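Betaine aldehyde dehydrogenase (Staphylococcus aureus subsp. aureus COL, PDB 4QTO) catalyses the NAD-dependent oxidation of betaine aldehyde to glycine betaine. Local coordinates at residues H30-W41 and L211-E221. Numbering follows the deposited sequence. Where two conformers were deposited one is given.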
# COMPACT_ATOMS: atom_id res chain seq x y z
N HIS A 30 28.40 37.11 -4.37
CA HIS A 30 26.96 37.36 -4.24
C HIS A 30 26.26 36.50 -3.20
O HIS A 30 25.07 36.66 -2.98
CB HIS A 30 26.26 37.15 -5.58
CG HIS A 30 26.81 38.02 -6.67
ND1 HIS A 30 26.52 39.36 -6.76
CD2 HIS A 30 27.62 37.74 -7.71
CE1 HIS A 30 27.14 39.88 -7.80
NE2 HIS A 30 27.82 38.91 -8.40
N LEU A 31 26.98 35.59 -2.58
CA LEU A 31 26.37 34.67 -1.61
C LEU A 31 26.12 35.33 -0.25
O LEU A 31 26.95 36.12 0.24
CB LEU A 31 27.27 33.47 -1.41
CG LEU A 31 26.72 32.31 -0.58
CD1 LEU A 31 25.53 31.65 -1.29
CD2 LEU A 31 27.81 31.31 -0.32
N SER A 32 24.96 35.05 0.34
CA SER A 32 24.64 35.58 1.66
C SER A 32 25.60 35.06 2.71
O SER A 32 26.13 33.96 2.60
CB SER A 32 23.21 35.20 2.06
OG SER A 32 22.93 35.65 3.37
N GLN A 33 25.82 35.87 3.74
CA GLN A 33 26.69 35.52 4.85
C GLN A 33 25.89 35.28 6.11
O GLN A 33 26.46 35.02 7.17
CB GLN A 33 27.66 36.66 5.11
CG GLN A 33 28.65 36.91 3.98
CD GLN A 33 29.56 38.09 4.29
OE1 GLN A 33 30.80 37.95 4.44
NE2 GLN A 33 28.96 39.26 4.47
N ARG A 34 24.57 35.38 6.00
CA ARG A 34 23.68 35.37 7.15
C ARG A 34 22.78 34.18 7.33
O ARG A 34 22.68 33.31 6.48
CB ARG A 34 22.77 36.62 7.02
CG ARG A 34 23.53 37.95 7.15
CD ARG A 34 22.54 39.08 7.10
NE ARG A 34 23.19 40.34 7.42
CZ ARG A 34 22.52 41.44 7.76
NH1 ARG A 34 23.18 42.55 8.06
NH2 ARG A 34 21.19 41.45 7.84
N GLN A 35 22.20 34.13 8.52
CA GLN A 35 21.20 33.12 8.87
C GLN A 35 19.89 33.57 8.22
O GLN A 35 19.75 34.73 7.81
CB GLN A 35 21.02 33.09 10.39
CG GLN A 35 22.30 32.77 11.12
CD GLN A 35 22.13 32.64 12.61
OE1 GLN A 35 22.15 31.52 13.12
NE2 GLN A 35 21.92 33.76 13.30
N TYR A 36 18.90 32.67 8.16
CA TYR A 36 17.59 32.98 7.61
C TYR A 36 16.54 32.60 8.63
O TYR A 36 16.33 31.41 8.88
CB TYR A 36 17.34 32.28 6.28
CG TYR A 36 16.09 32.73 5.55
CD1 TYR A 36 16.03 33.96 4.95
CD2 TYR A 36 14.99 31.91 5.47
CE1 TYR A 36 14.90 34.36 4.25
CE2 TYR A 36 13.85 32.30 4.78
CZ TYR A 36 13.84 33.54 4.17
OH TYR A 36 12.74 34.01 3.44
N ILE A 37 15.95 33.58 9.30
CA ILE A 37 15.03 33.33 10.36
C ILE A 37 13.74 34.11 10.16
O ILE A 37 13.75 35.35 10.00
CB ILE A 37 15.66 33.70 11.74
CG1 ILE A 37 17.00 32.97 11.94
CG2 ILE A 37 14.68 33.39 12.86
CD1 ILE A 37 17.71 33.27 13.25
N ASP A 38 12.63 33.40 10.12
CA ASP A 38 11.33 34.01 10.01
C ASP A 38 11.24 34.98 8.83
O ASP A 38 10.80 36.15 8.97
CB ASP A 38 10.98 34.70 11.34
CG ASP A 38 9.47 34.81 11.56
OD1 ASP A 38 8.68 34.20 10.83
OD2 ASP A 38 9.09 35.48 12.54
N GLY A 39 11.67 34.49 7.68
CA GLY A 39 11.59 35.24 6.42
C GLY A 39 12.61 36.35 6.21
O GLY A 39 12.45 37.13 5.25
N GLU A 40 13.62 36.46 7.07
CA GLU A 40 14.60 37.52 6.96
C GLU A 40 16.01 36.99 7.09
O GLU A 40 16.27 36.09 7.92
CB GLU A 40 14.40 38.55 8.08
CG GLU A 40 13.03 39.22 8.07
CD GLU A 40 12.76 40.06 6.82
OE1 GLU A 40 13.73 40.51 6.16
OE2 GLU A 40 11.55 40.33 6.53
N TRP A 41 16.92 37.56 6.29
CA TRP A 41 18.34 37.25 6.41
C TRP A 41 18.88 38.10 7.57
O TRP A 41 18.85 39.34 7.51
CB TRP A 41 19.08 37.54 5.11
CG TRP A 41 18.67 36.59 4.03
CD1 TRP A 41 17.70 36.78 3.07
CD2 TRP A 41 19.22 35.29 3.80
NE1 TRP A 41 17.61 35.68 2.27
CE2 TRP A 41 18.51 34.73 2.71
CE3 TRP A 41 20.20 34.52 4.44
CZ2 TRP A 41 18.79 33.42 2.22
CZ3 TRP A 41 20.50 33.24 3.94
CH2 TRP A 41 19.79 32.70 2.84
N LEU A 211 28.25 26.58 2.81
CA LEU A 211 28.07 27.37 1.58
C LEU A 211 26.89 26.97 0.69
O LEU A 211 26.05 27.82 0.36
CB LEU A 211 29.34 27.44 0.77
CG LEU A 211 30.55 27.98 1.53
CD1 LEU A 211 31.76 28.02 0.61
CD2 LEU A 211 30.31 29.34 2.13
N THR A 212 26.82 25.70 0.29
CA THR A 212 25.72 25.31 -0.58
C THR A 212 24.37 25.33 0.16
O THR A 212 23.32 25.46 -0.49
CB THR A 212 25.96 23.93 -1.21
OG1 THR A 212 26.22 23.00 -0.16
CG2 THR A 212 27.07 23.97 -2.23
N THR A 213 24.38 25.20 1.48
CA THR A 213 23.13 25.25 2.26
C THR A 213 22.56 26.69 2.27
O THR A 213 21.36 26.92 2.12
CB THR A 213 23.29 24.63 3.65
OG1 THR A 213 23.80 23.28 3.52
CG2 THR A 213 21.97 24.60 4.39
N ILE A 214 23.45 27.66 2.46
CA ILE A 214 23.05 29.05 2.34
C ILE A 214 22.47 29.25 0.94
O ILE A 214 21.40 29.85 0.78
CB ILE A 214 24.26 29.99 2.57
CG1 ILE A 214 24.71 29.95 4.03
CG2 ILE A 214 23.88 31.42 2.18
CD1 ILE A 214 26.06 30.62 4.25
N ARG A 215 23.15 28.74 -0.10
CA ARG A 215 22.66 28.95 -1.48
C ARG A 215 21.29 28.34 -1.69
O ARG A 215 20.42 28.99 -2.30
CB ARG A 215 23.67 28.44 -2.51
CG ARG A 215 23.30 28.74 -3.95
CD ARG A 215 23.33 30.23 -4.23
NE ARG A 215 22.99 30.49 -5.65
CZ ARG A 215 21.96 31.21 -6.07
NH1 ARG A 215 21.19 31.91 -5.23
NH2 ARG A 215 21.74 31.32 -7.38
N VAL A 216 21.07 27.12 -1.19
CA VAL A 216 19.76 26.49 -1.40
C VAL A 216 18.65 27.28 -0.67
O VAL A 216 17.52 27.34 -1.16
CB VAL A 216 19.73 24.97 -1.10
CG1 VAL A 216 19.65 24.70 0.39
CG2 VAL A 216 18.57 24.37 -1.81
N PHE A 217 18.96 27.86 0.50
CA PHE A 217 17.99 28.72 1.18
C PHE A 217 17.65 29.94 0.32
O PHE A 217 16.48 30.35 0.26
CB PHE A 217 18.38 29.08 2.59
CG PHE A 217 17.88 28.09 3.60
CD1 PHE A 217 18.49 26.86 3.74
CD2 PHE A 217 16.77 28.39 4.35
CE1 PHE A 217 17.98 25.93 4.63
CE2 PHE A 217 16.27 27.48 5.27
CZ PHE A 217 16.86 26.26 5.40
N GLU A 218 18.65 30.53 -0.33
CA GLU A 218 18.37 31.65 -1.27
C GLU A 218 17.40 31.16 -2.36
O GLU A 218 16.43 31.84 -2.69
CB GLU A 218 19.64 32.17 -1.92
CG GLU A 218 20.63 32.82 -0.95
CD GLU A 218 21.88 33.33 -1.63
OE1 GLU A 218 22.16 32.92 -2.80
OE2 GLU A 218 22.57 34.16 -1.01
N LEU A 219 17.67 29.98 -2.92
CA LEU A 219 16.80 29.44 -3.98
C LEU A 219 15.38 29.12 -3.50
O LEU A 219 14.40 29.37 -4.20
CB LEU A 219 17.46 28.21 -4.63
CG LEU A 219 18.81 28.45 -5.29
CD1 LEU A 219 19.41 27.14 -5.77
CD2 LEU A 219 18.71 29.45 -6.44
N MET A 220 15.28 28.55 -2.30
CA MET A 220 13.95 28.28 -1.72
C MET A 220 13.16 29.57 -1.49
O MET A 220 11.96 29.64 -1.75
CB MET A 220 14.07 27.48 -0.43
CG MET A 220 14.52 26.07 -0.73
SD MET A 220 14.37 24.98 0.72
CE MET A 220 15.71 25.59 1.66
N GLU A 221 13.84 30.60 -1.02
CA GLU A 221 13.18 31.90 -0.86
C GLU A 221 12.62 32.43 -2.19
O GLU A 221 11.53 33.00 -2.23
CB GLU A 221 14.13 32.93 -0.24
CG GLU A 221 13.51 34.32 -0.10
CD GLU A 221 14.42 35.30 0.60
OE1 GLU A 221 15.62 35.34 0.27
OE2 GLU A 221 13.87 36.07 1.48
O HOH W 1 23.98 34.07 -4.27
O HOH W 2 22.66 36.76 -1.97
O HOH W 3 14.19 38.26 3.11
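Trp-41 pushes the benzo edge of its indole in between Ile-214, Phe-217 and Glu-218 of helix 211-223. Trp-41 CZ2 lies 3.7 Å from Glu-218 CG, and CH2 reaches Phe-217 CB and Ile-214 O, the oxygen lying at the ring's edge. A thin, wide ring suits this slot, and its polar N-H reaches the carboxylate beyond it: Trp-41 NE1 donates to Glu-221 OE1 at 2.8 Å, nearly straight (169°) and in the indole plane, though above the carboxylate plane. Tyr-36 CD1 lies over one indole face and Ser-32 CB over the opposite one, both toward the rim. Glu-221 reaches this far because CG stands anti to its backbone N (chi1 178°) on an extended chain; its OE2 lies 3.1 Å from Tyr-36 OH and accepts a hydrogen bond from a water that also donates to Gly-39 O. Tyr-36 and Trp-41 project from a beta hairpin, strands 35-37 and 40-42 joined by a type I' turn in which Gly-39 readily adopts positive phi. This hairpin lies over a helix of the Rossmann-type NAD-binding domain characteristic of aldehyde dehydrogenases. Toward the helix N-terminus, Leu-31 drops its forked end into the hollow between Leu-211, Ile-214, Arg-215 and Glu-218: Leu-31 CD1 packs 3.8 Å from Ile-214 CG2, CD2 against Leu-211 CD2. Glu-218 OE2 accepts the N-H of Ser-32 at 2.9 Å, and Arg-215 NH1 forms a salt bridge with OE1, restraining the carboxylate's rotation.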